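Ribulose bisphosphate carboxylase (Hyperthermus butylicus DSM 5456, PDB 6HUN) probably catalyses the addition of carbon dioxide and water to ribulose 1,5-bisphosphate, giving two molecules of 3-phosphoglycerate, within an archaeal AMP degradation pathway. Local coordinates at residues Y192-E206 against R229-N243. Residues are numbered along the deposited sequence; the frame is centred on the assembly and turned at random.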
loop_
_atom_site.group_PDB
_atom_site.type_symbol
_atom_site.label_atom_id
_atom_site.label_comp_id
_atom_site.label_asym_id
_atom_site.label_seq_id
_atom_site.Cartn_x
_atom_site.Cartn_y
_atom_site.Cartn_z
ATOM N N TYR A 192 4.802 -32.802 -4.914
ATOM C CA TYR A 192 4.263 -34.154 -4.901
ATOM C C TYR A 192 4.277 -34.761 -3.501
ATOM O O TYR A 192 3.259 -35.271 -3.020
ATOM C CB TYR A 192 5.064 -35.027 -5.851
ATOM C CG TYR A 192 4.606 -36.475 -5.814
ATOM C CD1 TYR A 192 3.338 -36.828 -6.256
ATOM C CD2 TYR A 192 5.439 -37.469 -5.348
ATOM C CE1 TYR A 192 2.917 -38.155 -6.249
ATOM C CE2 TYR A 192 5.020 -38.809 -5.326
ATOM C CZ TYR A 192 3.748 -39.132 -5.771
ATOM O OH TYR A 192 3.297 -40.452 -5.764
ATOM N N GLU A 193 5.430 -34.736 -2.836
ATOM C CA GLU A 193 5.516 -35.375 -1.522
ATOM C C GLU A 193 4.545 -34.743 -0.529
ATOM O O GLU A 193 3.923 -35.452 0.280
ATOM C CB GLU A 193 6.943 -35.281 -0.994
ATOM C CG GLU A 193 7.973 -35.431 -2.079
ATOM C CD GLU A 193 9.295 -35.941 -1.559
ATOM O OE1 GLU A 193 10.144 -35.103 -1.188
ATOM O OE2 GLU A 193 9.483 -37.177 -1.533
ATOM N N ILE A 194 4.414 -33.411 -0.581
ATOM C CA ILE A 194 3.485 -32.681 0.285
ATOM C C ILE A 194 2.054 -33.184 0.069
ATOM O O ILE A 194 1.388 -33.632 1.005
ATOM C CB ILE A 194 3.618 -31.163 0.034
ATOM C CG1 ILE A 194 4.930 -30.632 0.644
ATOM C CG2 ILE A 194 2.431 -30.358 0.597
ATOM C CD1 ILE A 194 5.452 -29.344 0.018
ATOM N N LEU A 195 1.563 -33.133 -1.178
ATOM C CA LEU A 195 0.170 -33.508 -1.426
ATOM C C LEU A 195 -0.080 -34.989 -1.172
ATOM O O LEU A 195 -1.099 -35.355 -0.566
ATOM C CB LEU A 195 -0.216 -33.172 -2.849
ATOM C CG LEU A 195 0.019 -31.698 -3.238
ATOM C CD1 LEU A 195 -0.463 -31.543 -4.639
ATOM C CD2 LEU A 195 -0.737 -30.780 -2.316
ATOM N N ILE A 196 0.822 -35.848 -1.660
ATOM C CA ILE A 196 0.639 -37.302 -1.567
ATOM C C ILE A 196 0.367 -37.774 -0.138
ATOM O O ILE A 196 -0.336 -38.770 0.070
ATOM C CB ILE A 196 1.858 -38.032 -2.178
ATOM C CG1 ILE A 196 1.446 -39.394 -2.703
ATOM C CG2 ILE A 196 3.006 -38.185 -1.162
ATOM C CD1 ILE A 196 0.616 -39.309 -3.954
ATOM N N GLY A 197 0.896 -37.086 0.862
ATOM C CA GLY A 197 0.616 -37.551 2.202
ATOM C C GLY A 197 -0.594 -36.959 2.894
ATOM O O GLY A 197 -0.847 -37.310 4.045
ATOM N N GLY A 198 -1.355 -36.062 2.265
ATOM C CA GLY A 198 -2.549 -35.559 2.928
ATOM C C GLY A 198 -2.725 -34.040 2.979
ATOM O O GLY A 198 -3.759 -33.546 3.438
ATOM N N ILE A 199 -1.730 -33.274 2.566
ATOM C CA ILE A 199 -1.953 -31.823 2.543
ATOM C C ILE A 199 -2.838 -31.502 1.335
ATOM O O ILE A 199 -2.827 -32.223 0.328
ATOM C CB ILE A 199 -0.621 -31.052 2.551
ATOM C CG1 ILE A 199 0.126 -31.307 3.854
ATOM C CG2 ILE A 199 -0.832 -29.509 2.336
ATOM C CD1 ILE A 199 -0.742 -31.312 5.074
ATOM N N ASP A 200 -3.704 -30.498 1.490
ATOM C CA ASP A 200 -4.733 -30.182 0.501
ATOM C C ASP A 200 -4.239 -29.146 -0.501
ATOM O O ASP A 200 -4.586 -29.235 -1.678
ATOM C CB ASP A 200 -5.999 -29.652 1.183
ATOM C CG ASP A 200 -6.461 -30.552 2.327
ATOM O OD1 ASP A 200 -6.786 -31.763 2.073
ATOM O OD2 ASP A 200 -6.479 -30.037 3.470
ATOM N N LEU A 201 -3.429 -28.205 -0.047
ATOM C CA LEU A 201 -2.994 -27.061 -0.863
ATOM C C LEU A 201 -1.495 -26.894 -0.727
ATOM O O LEU A 201 -0.965 -26.893 0.391
ATOM C CB LEU A 201 -3.690 -25.766 -0.459
ATOM C CG LEU A 201 -5.205 -25.754 -0.557
ATOM C CD1 LEU A 201 -5.692 -24.575 0.246
ATOM C CD2 LEU A 201 -5.660 -25.604 -2.004
ATOM N N VAL A 202 -0.797 -26.773 -1.868
ATOM C CA VAL A 202 0.595 -26.356 -1.844
ATOM C C VAL A 202 0.605 -24.856 -2.135
ATOM O O VAL A 202 -0.200 -24.365 -2.923
ATOM C CB VAL A 202 1.449 -27.170 -2.843
ATOM C CG1 VAL A 202 0.777 -27.240 -4.168
ATOM C CG2 VAL A 202 2.860 -26.580 -2.970
ATOM N N LYS A 203 1.422 -24.124 -1.416
ATOM C CA LYS A 203 1.330 -22.662 -1.450
ATOM C C LYS A 203 2.667 -22.063 -1.801
ATOM O O LYS A 203 3.677 -22.367 -1.163
ATOM C CB LYS A 203 0.861 -22.137 -0.095
ATOM C CG LYS A 203 0.600 -20.623 0.060
ATOM C CD LYS A 203 0.224 -20.454 1.552
ATOM C CE LYS A 203 -0.095 -19.026 1.918
ATOM N NZ LYS A 203 0.890 -18.386 2.864
ATOM N N ASP A 204 2.665 -21.139 -2.764
ATOM C CA ASP A 204 3.874 -20.401 -3.045
ATOM C C ASP A 204 4.171 -19.472 -1.887
ATOM O O ASP A 204 3.258 -18.971 -1.225
ATOM C CB ASP A 204 3.682 -19.524 -4.297
ATOM C CG ASP A 204 3.870 -20.261 -5.582
ATOM O OD1 ASP A 204 4.318 -21.475 -5.612
ATOM O OD2 ASP A 204 3.533 -19.601 -6.594
ATOM N N ASP A 205 5.434 -19.140 -1.692
ATOM C CA ASP A 205 5.640 -18.099 -0.695
ATOM C C ASP A 205 5.397 -16.721 -1.318
ATOM O O ASP A 205 5.269 -16.576 -2.537
ATOM C CB ASP A 205 7.029 -18.210 -0.080
ATOM C CG ASP A 205 7.044 -17.813 1.401
ATOM O OD1 ASP A 205 6.150 -18.239 2.170
ATOM O OD2 ASP A 205 7.943 -17.058 1.803
ATOM N N GLU A 206 5.295 -15.688 -0.447
ATOM C CA GLU A 206 4.869 -14.356 -0.878
ATOM C C GLU A 206 5.817 -13.715 -1.880
ATOM O O GLU A 206 5.388 -12.843 -2.655
ATOM C CB GLU A 206 4.697 -13.442 0.350
ATOM C CG GLU A 206 5.998 -12.979 0.977
ATOM C CD GLU A 206 6.705 -14.053 1.772
ATOM O OE1 GLU A 206 7.927 -13.881 2.017
ATOM O OE2 GLU A 206 6.050 -15.068 2.144
ATOM N N ARG A 229 -1.037 -36.390 -10.268
ATOM C CA ARG A 229 -0.623 -37.659 -9.700
ATOM C C ARG A 229 -1.246 -37.854 -8.327
ATOM O O ARG A 229 -1.920 -38.865 -8.080
ATOM C CB ARG A 229 0.897 -37.730 -9.633
ATOM C CG ARG A 229 1.531 -37.608 -11.006
ATOM C CD ARG A 229 2.539 -38.727 -11.251
ATOM N NE ARG A 229 3.769 -38.503 -10.483
ATOM C CZ ARG A 229 4.319 -39.386 -9.644
ATOM N NH1 ARG A 229 3.742 -40.564 -9.431
ATOM N NH2 ARG A 229 5.441 -39.069 -8.994
ATOM N N ALA A 230 -1.109 -36.847 -7.447
ATOM C CA ALA A 230 -1.595 -36.974 -6.078
ATOM C C ALA A 230 -3.102 -37.170 -6.008
ATOM O O ALA A 230 -3.570 -37.931 -5.148
ATOM C CB ALA A 230 -1.201 -35.755 -5.230
ATOM N N GLU A 231 -3.874 -36.534 -6.895
ATOM C CA GLU A 231 -5.318 -36.753 -6.881
ATOM C C GLU A 231 -5.656 -38.172 -7.343
ATOM O O GLU A 231 -6.617 -38.783 -6.863
ATOM C CB GLU A 231 -6.012 -35.770 -7.784
ATOM C CG GLU A 231 -5.954 -34.287 -7.220
ATOM C CD GLU A 231 -6.514 -33.276 -8.198
ATOM O OE1 GLU A 231 -6.273 -33.417 -9.405
ATOM O OE2 GLU A 231 -7.198 -32.333 -7.765
ATOM N N LYS A 232 -4.900 -38.676 -8.304
ATOM C CA LYS A 232 -5.204 -40.002 -8.851
ATOM C C LYS A 232 -4.863 -41.116 -7.872
ATOM O O LYS A 232 -5.529 -42.166 -7.859
ATOM C CB LYS A 232 -4.473 -40.161 -10.173
ATOM C CG LYS A 232 -5.194 -39.513 -11.317
ATOM C CD LYS A 232 -4.305 -39.434 -12.539
ATOM C CE LYS A 232 -5.005 -38.757 -13.728
ATOM N NZ LYS A 232 -4.070 -38.450 -14.835
ATOM N N GLU A 233 -3.833 -40.917 -7.058
ATOM C CA GLU A 233 -3.391 -41.908 -6.082
ATOM C C GLU A 233 -4.165 -41.836 -4.766
ATOM O O GLU A 233 -4.467 -42.871 -4.174
ATOM C CB GLU A 233 -1.891 -41.731 -5.842
ATOM C CG GLU A 233 -1.148 -41.545 -7.145
ATOM C CD GLU A 233 0.133 -42.333 -7.228
ATOM O OE1 GLU A 233 1.187 -41.692 -7.402
ATOM O OE2 GLU A 233 0.078 -43.592 -7.126
ATOM N N THR A 234 -4.490 -40.635 -4.287
ATOM C CA THR A 234 -5.204 -40.453 -3.025
ATOM C C THR A 234 -6.717 -40.506 -3.178
ATOM O O THR A 234 -7.406 -40.829 -2.203
ATOM C CB THR A 234 -4.863 -39.092 -2.389
ATOM O OG1 THR A 234 -5.275 -38.067 -3.306
ATOM C CG2 THR A 234 -3.373 -38.974 -2.099
ATOM N N GLY A 235 -7.253 -40.205 -4.357
ATOM C CA GLY A 235 -8.680 -39.988 -4.481
ATOM C C GLY A 235 -9.188 -38.645 -3.982
ATOM O O GLY A 235 -10.404 -38.417 -4.026
ATOM N N GLU A 236 -8.294 -37.746 -3.550
ATOM C CA GLU A 236 -8.642 -36.480 -2.915
ATOM C C GLU A 236 -8.224 -35.354 -3.858
ATOM O O GLU A 236 -7.095 -35.359 -4.360
ATOM C CB GLU A 236 -7.947 -36.297 -1.549
ATOM C CG GLU A 236 -8.240 -37.431 -0.502
ATOM C CD GLU A 236 -7.545 -37.232 0.890
ATOM O OE1 GLU A 236 -6.465 -36.577 1.003
ATOM O OE2 GLU A 236 -8.096 -37.750 1.893
ATOM N N ARG A 237 -9.139 -34.421 -4.096
ATOM C CA ARG A 237 -8.824 -33.166 -4.785
ATOM C C ARG A 237 -7.736 -32.368 -4.039
ATOM O O ARG A 237 -7.630 -32.400 -2.811
ATOM C CB ARG A 237 -10.099 -32.318 -4.902
ATOM C CG ARG A 237 -11.199 -32.864 -5.772
ATOM C CD ARG A 237 -12.626 -32.483 -5.290
ATOM N NE ARG A 237 -13.661 -33.462 -5.705
ATOM C CZ ARG A 237 -14.029 -34.558 -5.023
ATOM N NH1 ARG A 237 -13.484 -34.882 -3.847
ATOM N NH2 ARG A 237 -14.972 -35.349 -5.524
ATOM N N LYS A 238 -6.907 -31.650 -4.810
ATOM C CA LYS A 238 -5.806 -30.848 -4.298
ATOM C C LYS A 238 -5.777 -29.559 -5.101
ATOM O O LYS A 238 -6.303 -29.500 -6.203
ATOM C CB LYS A 238 -4.450 -31.537 -4.450
ATOM C CG LYS A 238 -4.451 -33.037 -4.070
ATOM C CD LYS A 238 -4.136 -33.144 -2.596
ATOM C CE LYS A 238 -4.143 -34.653 -2.133
ATOM N NZ LYS A 238 -3.640 -34.834 -0.729
ATOM N N GLY A 239 -5.147 -28.551 -4.564
ATOM C CA GLY A 239 -5.075 -27.279 -5.269
ATOM C C GLY A 239 -3.737 -26.615 -5.040
ATOM O O GLY A 239 -2.996 -26.993 -4.150
ATOM N N TYR A 240 -3.443 -25.572 -5.850
ATOM C CA TYR A 240 -2.160 -24.876 -5.777
ATOM C C TYR A 240 -2.434 -23.383 -5.583
ATOM O O TYR A 240 -3.211 -22.806 -6.354
ATOM C CB TYR A 240 -1.384 -25.115 -7.078
ATOM C CG TYR A 240 -0.058 -24.428 -7.244
ATOM C CD1 TYR A 240 0.691 -24.001 -6.152
ATOM C CD2 TYR A 240 0.438 -24.159 -8.519
ATOM C CE1 TYR A 240 1.917 -23.358 -6.336
ATOM C CE2 TYR A 240 1.650 -23.530 -8.710
ATOM C CZ TYR A 240 2.380 -23.130 -7.632
ATOM O OH TYR A 240 3.583 -22.512 -7.840
ATOM N N LEU A 241 -1.860 -22.778 -4.539
ATOM C CA LEU A 241 -2.056 -21.328 -4.332
ATOM C C LEU A 241 -0.885 -20.688 -5.069
ATOM O O LEU A 241 0.174 -20.435 -4.500
ATOM C CB LEU A 241 -2.130 -20.948 -2.840
ATOM C CG LEU A 241 -3.125 -21.727 -1.950
ATOM C CD1 LEU A 241 -2.994 -21.392 -0.428
ATOM C CD2 LEU A 241 -4.578 -21.549 -2.438
ATOM N N ALA A 242 -1.086 -20.440 -6.364
ATOM C CA ALA A 242 -0.045 -19.942 -7.253
ATOM C C ALA A 242 0.037 -18.440 -7.134
ATOM O O ALA A 242 -0.971 -17.743 -7.298
ATOM C CB ALA A 242 -0.341 -20.305 -8.713
ATOM N N ASN A 243 1.238 -17.936 -6.901
ATOM C CA ASN A 243 1.409 -16.500 -6.666
ATOM C C ASN A 243 1.440 -15.754 -8.015
ATOM O O ASN A 243 2.402 -15.877 -8.779
ATOM C CB ASN A 243 2.668 -16.260 -5.848
ATOM C CG ASN A 243 2.667 -14.878 -5.198
ATOM O OD1 ASN A 243 2.014 -13.990 -5.680
ATOM N ND2 ASN A 243 3.317 -14.731 -4.046
#
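Val202 O takes a nearly straight bond from Leu241 N where strands 201-203 and 239-243 run as neighbouring parallel staves of the Rubisco TIM barrel; their beta-alpha-beta unit is dense at the strands and looser at its outer rim. Four backbone bonds join the strands and the residues flanking 201-203, from Gly239 N to Asp200 O through to Asp204 N to Leu241 O. On the barrel's inner face, Leu241 CD1 rests 3.7 Å from Lys203 CG. The lysine stem is extended from chi1 (-176°) to chi3, taking NZ past the leucine to Gln403, near a bound calcium ion. Lys203, Asp205 and Glu206 are predicted to bind magnesium, Lys203 through a carbamate absent here. Behind the strands, Tyr240 OH donates to Asp204 OD1 at 2.6 Å on its syn side; Asp204 OD2 accepts Asn243 N on the anti side, well out of the carboxylate plane, and pairs with Arg219. In the conformer described, buried Lys238 NZ bonds to Ile199 O and Leu195 O.

The unit's own helix, ending in 229-234, crosses the preceding one, ending in 192-196, at -29°. Leu195 CB and Ala230 CB still pack tightly between them, 3.6 Å apart. Toward solvent, the guanidinium of exposed Arg229 stacks over one face of Tyr192, planes 21° apart, while Tyr192 OH donates to Glu233 OE1 at 2.9 Å from above the carboxylate plane.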